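Local coordinates for protein ribokinase (Cryptococcus neoformans var. grubii serotype A, PDB 6XK2) that probably phosphorylates D-ribose at O-5 with ATP and magnesium, giving D-ribose 5-phosphate, as a homodimeric member of the PfkB carbohydrate kinase family, at residues A[277-282]-A[309-314]; A[56-61]-A[319-324]. All coordinates share one frame; numbering follows the deposited sequence.

Contact 1 (A[277-282]-A[309-314]). With ADP (adenosine-5'-diphosphate), chain E.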
loop_
_atom_site.group_PDB
_atom_site.type_symbol
_atom_site.label_atom_id
_atom_site.label_comp_id
_atom_site.label_asym_id
_atom_site.label_seq_id
_atom_site.Cartn_x
_atom_site.Cartn_y
_atom_site.Cartn_z
ATOM N N THR A 277 -10.340 -11.393 -9.867
ATOM C CA THR A 277 -10.729 -10.069 -9.399
ATOM C C THR A 277 -11.751 -9.467 -10.351
ATOM O O THR A 277 -11.659 -9.618 -11.572
ATOM C CB THR A 277 -9.524 -9.138 -9.299
ATOM O OG1 THR A 277 -8.925 -9.028 -10.594
ATOM C CG2 THR A 277 -8.501 -9.658 -8.285
ATOM N N GLY A 278 -12.738 -8.793 -9.792
ATOM C CA GLY A 278 -13.746 -8.165 -10.612
ATOM C C GLY A 278 -14.833 -9.087 -11.131
ATOM O O GLY A 278 -15.701 -8.623 -11.874
ATOM N N ALA A 279 -14.822 -10.373 -10.776
ATOM C CA ALA A 279 -15.881 -11.252 -11.264
ATOM C C ALA A 279 -17.231 -10.890 -10.652
ATOM O O ALA A 279 -18.247 -10.894 -11.350
ATOM C CB ALA A 279 -15.544 -12.710 -10.978
ATOM N N GLY A 280 -17.257 -10.546 -9.363
ATOM C CA GLY A 280 -18.502 -10.126 -8.741
ATOM C C GLY A 280 -19.045 -8.847 -9.350
ATOM O O GLY A 280 -20.241 -8.750 -9.664
ATOM N N ASP A 281 -18.162 -7.875 -9.593
ATOM C CA ASP A 281 -18.599 -6.641 -10.234
ATOM C C ASP A 281 -19.007 -6.879 -11.681
ATOM O O ASP A 281 -20.011 -6.316 -12.142
ATOM C CB ASP A 281 -17.509 -5.578 -10.139
ATOM C CG ASP A 281 -17.203 -5.207 -8.710
ATOM O OD1 ASP A 281 -16.055 -4.798 -8.413
ATOM O OD2 ASP A 281 -18.139 -5.325 -7.879
ATOM N N CYS A 282 -18.270 -7.730 -12.403
ATOM C CA CYS A 282 -18.709 -8.099 -13.744
ATOM C C CYS A 282 -20.112 -8.694 -13.700
ATOM O O CYS A 282 -20.955 -8.385 -14.553
ATOM C CB CYS A 282 -17.721 -9.084 -14.372
ATOM S SG CYS A 282 -18.222 -9.786 -15.960
ATOM N N GLY A 309 -17.318 -16.178 -16.824
ATOM C CA GLY A 309 -16.333 -17.155 -17.246
ATOM C C GLY A 309 -15.230 -16.509 -18.059
ATOM O O GLY A 309 -14.042 -16.731 -17.807
ATOM N N ILE A 310 -15.610 -15.664 -19.020
ATOM C CA ILE A 310 -14.615 -14.914 -19.781
ATOM C C ILE A 310 -13.798 -14.035 -18.848
ATOM O O ILE A 310 -12.569 -13.965 -18.956
ATOM C CB ILE A 310 -15.290 -14.069 -20.879
ATOM C CG1 ILE A 310 -16.035 -14.956 -21.882
ATOM C CG2 ILE A 310 -14.254 -13.212 -21.574
ATOM C CD1 ILE A 310 -16.846 -14.183 -22.909
ATOM N N CYS A 311 -14.467 -13.406 -17.878
ATOM C CA CYS A 311 -13.806 -12.449 -16.998
ATOM C C CYS A 311 -12.609 -13.060 -16.272
ATOM O O CYS A 311 -11.545 -12.436 -16.192
ATOM C CB CYS A 311 -14.820 -11.911 -15.991
ATOM S SG CYS A 311 -14.108 -10.873 -14.719
ATOM N N VAL A 312 -12.762 -14.273 -15.726
ATOM C CA VAL A 312 -11.703 -14.873 -14.914
ATOM C C VAL A 312 -10.588 -15.474 -15.758
ATOM O O VAL A 312 -9.526 -15.833 -15.218
ATOM C CB VAL A 312 -12.275 -15.939 -13.963
ATOM C CG1 VAL A 312 -13.241 -15.305 -12.968
ATOM C CG2 VAL A 312 -12.943 -17.047 -14.755
ATOM N N GLU A 313 -10.793 -15.583 -17.072
ATOM C CA GLU A 313 -9.753 -16.015 -17.991
ATOM C C GLU A 313 -8.815 -14.882 -18.360
ATOM O O GLU A 313 -7.816 -15.122 -19.048
ATOM C CB GLU A 313 -10.361 -16.602 -19.268
ATOM C CG GLU A 313 -11.243 -17.809 -19.035
ATOM C CD GLU A 313 -11.965 -18.258 -20.292
ATOM O OE1 GLU A 313 -11.591 -17.780 -21.386
ATOM O OE2 GLU A 313 -12.886 -19.101 -20.190
ATOM N N ASN A 314 -9.090 -13.666 -17.902
ATOM C CA ASN A 314 -8.319 -12.508 -18.314
ATOM C C ASN A 314 -7.861 -11.712 -17.100
ATOM O O ASN A 314 -8.374 -11.862 -15.992
ATOM C CB ASN A 314 -9.113 -11.652 -19.295
ATOM C CG ASN A 314 -9.385 -12.388 -20.591
ATOM O OD1 ASN A 314 -8.556 -12.367 -21.512
ATOM N ND2 ASN A 314 -10.527 -13.055 -20.673
HETATM P PB ADP E . -17.484 -11.908 -5.511
HETATM O O1B ADP E . -17.389 -12.829 -4.275
HETATM O O2B ADP E . -16.075 -11.282 -5.834
HETATM O O3B ADP E . -18.558 -10.863 -5.368
HETATM P PA ADP E . -17.604 -14.431 -7.005
HETATM O O1A ADP E . -16.301 -14.905 -6.451
HETATM O O2A ADP E . -18.803 -15.165 -6.357
HETATM O O3A ADP E . -17.753 -12.863 -6.760
HETATM O "O5'" ADP E . -17.695 -14.460 -8.614
HETATM C "C5'" ADP E . -18.906 -14.174 -9.346
HETATM C "C4'" ADP E . -19.058 -15.173 -10.465
HETATM O "O4'" ADP E . -17.830 -15.268 -11.219
HETATM C "C3'" ADP E . -19.346 -16.598 -10.020
HETATM O "O3'" ADP E . -20.723 -16.769 -9.722
HETATM C "C2'" ADP E . -18.882 -17.399 -11.233
HETATM O "O2'" ADP E . -19.876 -17.425 -12.250
HETATM C "C1'" ADP E . -17.638 -16.605 -11.654
HETATM N N9 ADP E . -16.408 -17.109 -11.049
HETATM C C8 ADP E . -15.785 -16.641 -9.926
HETATM N N7 ADP E . -14.742 -17.352 -9.555
HETATM C C5 ADP E . -14.678 -18.350 -10.506
HETATM C C6 ADP E . -13.794 -19.436 -10.686
HETATM N N6 ADP E . -12.773 -19.704 -9.862
HETATM N N1 ADP E . -13.994 -20.242 -11.752
HETATM C C2 ADP E . -15.010 -19.976 -12.577
HETATM N N3 ADP E . -15.913 -18.992 -12.509
HETATM C C4 ADP E . -15.689 -18.214 -11.447
#
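The first turn of helix 279-292 meets the last turn of helix 297-312 where Ala279 and Cys311 bring their CA atoms to 6.2 Å. Cys311 fills the gap between the two backbones: its SG, held anti to the backbone N (chi1 173°), lies 3.9 Å from Ala279 CA and 4.0 Å from Gly278 O, at packing distance. Cys282, one turn further on, answers from its own helix with the same torsion, its SG resting 4.0 Å from Cys311 CB, so that each sulfur lies against the other residue's methylene. On the nucleotide side Val312 CG1 touches Ala279 CB at 4.0 Å. This methyl pair also borders ADP, with Ala279 CB 3.4 Å from the ribose O4' and Val312 CG1 4.1 Å from C4 of the adenine. Gly278 is the N-cap, and Gly280 CA passes 3.5 Å from ADP O3B; the helix thus begins at the phosphates, as in the PfkB family, where this turn helps form the anion hole. Asp281, the predicted proton acceptor, takes no part in this contact; its carboxylate forms a salt bridge with Lys51 and hydrogen bonds with Asn54 and Gln55. Thr277, Cys311 and Asn314 are predicted potassium ligands. Around the junction, Val312 makes backbone hydrogen bonds with Lys274 and Asp275 and packs on Leu269, while Ile310 lies against Val327 and Arg330 of helix 324-330.

Contact 2 (A[56-61]-A[319-324])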
loop_
_atom_site.group_PDB
_atom_site.type_symbol
_atom_site.label_atom_id
_atom_site.label_comp_id
_atom_site.label_asym_id
_atom_site.label_seq_id
_atom_site.Cartn_x
_atom_site.Cartn_y
_atom_site.Cartn_z
ATOM N N ALA A 56 -20.485 -0.127 -13.272
ATOM C CA ALA A 56 -20.928 0.719 -14.378
ATOM C C ALA A 56 -20.282 0.281 -15.685
ATOM O O ALA A 56 -20.937 0.235 -16.736
ATOM C CB ALA A 56 -20.594 2.180 -14.097
ATOM N N PHE A 57 -18.981 -0.036 -15.628
ATOM C CA PHE A 57 -18.233 -0.493 -16.791
ATOM C C PHE A 57 -18.857 -1.746 -17.383
ATOM O O PHE A 57 -19.037 -1.849 -18.604
ATOM C CB PHE A 57 -16.780 -0.746 -16.368
ATOM C CG PHE A 57 -15.831 -0.971 -17.497
ATOM C CD1 PHE A 57 -15.075 0.077 -17.999
ATOM C CD2 PHE A 57 -15.653 -2.234 -18.028
ATOM C CE1 PHE A 57 -14.169 -0.127 -19.036
ATOM C CE2 PHE A 57 -14.760 -2.444 -19.069
ATOM C CZ PHE A 57 -14.016 -1.387 -19.572
ATOM N N ALA A 58 -19.193 -2.714 -16.528
ATOM C CA ALA A 58 -19.766 -3.962 -17.023
ATOM C C ALA A 58 -21.148 -3.733 -17.645
ATOM O O ALA A 58 -21.486 -4.369 -18.654
ATOM C CB ALA A 58 -19.821 -4.996 -15.894
ATOM N N VAL A 59 -21.967 -2.849 -17.052
ATOM C CA VAL A 59 -23.247 -2.482 -17.673
ATOM C C VAL A 59 -23.025 -1.984 -19.097
ATOM O O VAL A 59 -23.668 -2.446 -20.047
ATOM C CB VAL A 59 -23.994 -1.416 -16.843
ATOM C CG1 VAL A 59 -25.254 -0.983 -17.584
ATOM C CG2 VAL A 59 -24.361 -1.915 -15.447
ATOM N N ALA A 60 -22.084 -1.052 -19.269
ATOM C CA ALA A 60 -21.801 -0.521 -20.600
ATOM C C ALA A 60 -21.300 -1.613 -21.538
ATOM O O ALA A 60 -21.717 -1.670 -22.699
ATOM C CB ALA A 60 -20.786 0.623 -20.515
ATOM N N ARG A 61 -20.390 -2.474 -21.058
ATOM C CA ARG A 61 -19.897 -3.587 -21.870
ATOM C C ARG A 61 -21.035 -4.509 -22.291
ATOM O O ARG A 61 -21.046 -5.024 -23.419
ATOM C CB ARG A 61 -18.839 -4.390 -21.094
ATOM C CG ARG A 61 -17.422 -3.847 -21.146
ATOM C CD ARG A 61 -16.794 -4.185 -22.453
ATOM N NE ARG A 61 -15.360 -3.969 -22.423
ATOM C CZ ARG A 61 -14.751 -2.909 -22.946
ATOM N NH1 ARG A 61 -15.458 -1.957 -23.552
ATOM N NH2 ARG A 61 -13.429 -2.809 -22.871
ATOM N N GLU A 319 -10.710 -4.364 -17.455
ATOM C CA GLU A 319 -10.185 -4.822 -18.734
ATOM C C GLU A 319 -10.533 -6.274 -19.031
ATOM O O GLU A 319 -10.484 -6.686 -20.194
ATOM C CB GLU A 319 -8.666 -4.648 -18.779
ATOM C CG GLU A 319 -8.198 -3.280 -18.342
ATOM C CD GLU A 319 -7.566 -3.286 -16.961
ATOM O OE1 GLU A 319 -6.440 -2.752 -16.847
ATOM O OE2 GLU A 319 -8.183 -3.814 -15.998
ATOM N N SER A 320 -10.886 -7.063 -18.029
ATOM C CA SER A 320 -11.268 -8.433 -18.322
ATOM C C SER A 320 -12.758 -8.582 -18.647
ATOM O O SER A 320 -13.169 -9.659 -19.098
ATOM C CB SER A 320 -10.866 -9.355 -17.167
ATOM O OG SER A 320 -11.691 -9.167 -16.037
ATOM N N VAL A 321 -13.573 -7.558 -18.400
ATOM C CA VAL A 321 -15.016 -7.618 -18.652
ATOM C C VAL A 321 -15.275 -7.705 -20.153
ATOM O O VAL A 321 -14.872 -6.811 -20.909
ATOM C CB VAL A 321 -15.760 -6.406 -18.064
ATOM C CG1 VAL A 321 -17.216 -6.496 -18.413
ATOM C CG2 VAL A 321 -15.585 -6.330 -16.560
ATOM N N PRO A 322 -15.956 -8.736 -20.629
ATOM C CA PRO A 322 -16.152 -8.884 -22.069
ATOM C C PRO A 322 -17.272 -7.997 -22.595
ATOM O O PRO A 322 -18.217 -7.637 -21.886
ATOM C CB PRO A 322 -16.525 -10.363 -22.206
ATOM C CG PRO A 322 -17.281 -10.633 -20.947
ATOM C CD PRO A 322 -16.579 -9.831 -19.871
ATOM N N THR A 323 -17.169 -7.669 -23.875
ATOM C CA THR A 323 -18.275 -7.018 -24.548
ATOM C C THR A 323 -19.404 -8.012 -24.757
ATOM O O THR A 323 -19.207 -9.231 -24.731
ATOM C CB THR A 323 -17.856 -6.485 -25.904
ATOM O OG1 THR A 323 -17.668 -7.606 -26.785
ATOM C CG2 THR A 323 -16.576 -5.680 -25.786
ATOM N N LEU A 324 -20.604 -7.472 -24.971
ATOM C CA LEU A 324 -21.755 -8.319 -25.248
ATOM C C LEU A 324 -21.503 -9.235 -26.438
ATOM O O LEU A 324 -21.844 -10.421 -26.383
ATOM C CB LEU A 324 -22.990 -7.454 -25.476
ATOM C CG LEU A 324 -24.330 -8.151 -25.712
ATOM C CD1 LEU A 324 -24.678 -9.046 -24.545
ATOM C CD2 LEU A 324 -25.409 -7.102 -25.909
#
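Phe57 CZ lies 3.6 Å above one face of the Arg61 guanidinium, offset toward its rim, while Val321 O sits at the edge of that group, in its plane. Phe57 in turn meets Val321 at its own ring edge, CD2 to CB 4.2 Å. The bond from Arg61 NE to Val321 O is long at 3.3 Å and bent, with an N-H...O angle of 143°; NE approaches tilted from the carbonyl plane. A bend at chi2 (-77°) turns the arginine chain across the 319-324 segment, and its aliphatic part packs there: Arg61 CG is 3.8 Å from Val321 CG1, and Arg61 CD is 3.7 Å from Thr323 CG2. Val321 CG1 also reaches Ala58 CB at 3.9 Å, so this one methyl packs against both Ala58 and the arginine stem. The second polar link is between backbones, Leu324 N giving a hydrogen bond of 2.9 Å to Arg61 O. Through it the C-terminal end of helix 51-61 meets the N-terminal end of helix 324-330, whose N-cap is Thr323, with OG1 bonded to Ala326 N. Both hydrogen bonds of Arg61 across this contact therefore go to backbone atoms of 319-324, one from its side chain and one to its carbonyl. Beyond the pair, Val321 packs on Cys282 and Tyr286 of helix 279-292, and Pro322 lies on Ala307 and Ile310 of helix 297-312. Val59 and Ala60, on helix 51-61, touch Val66 of strand 66-72.

Overall arrangement
The two contacts have centres about 10 Å apart, on the same side of the chain's centre. Along the sequence helix 51-61 comes first, then both segments of contact 1, and last the 319-324 loop, so contact 2 spans the chain interval that contains contact 1. They meet directly by packing: Cys311 SG is 3.2 Å from Ser320 OG, and Cys282 O is 3.8 Å from Ala58 CB. Helices 51-61, 279-292, 297-312 and 324-330 are thereby joined around one loop. Ser320, like Thr277, Cys311 and Asn314, is a predicted potassium ligand, so this loop probably links the monovalent-cation site to the ADP-binding helix end of contact 1.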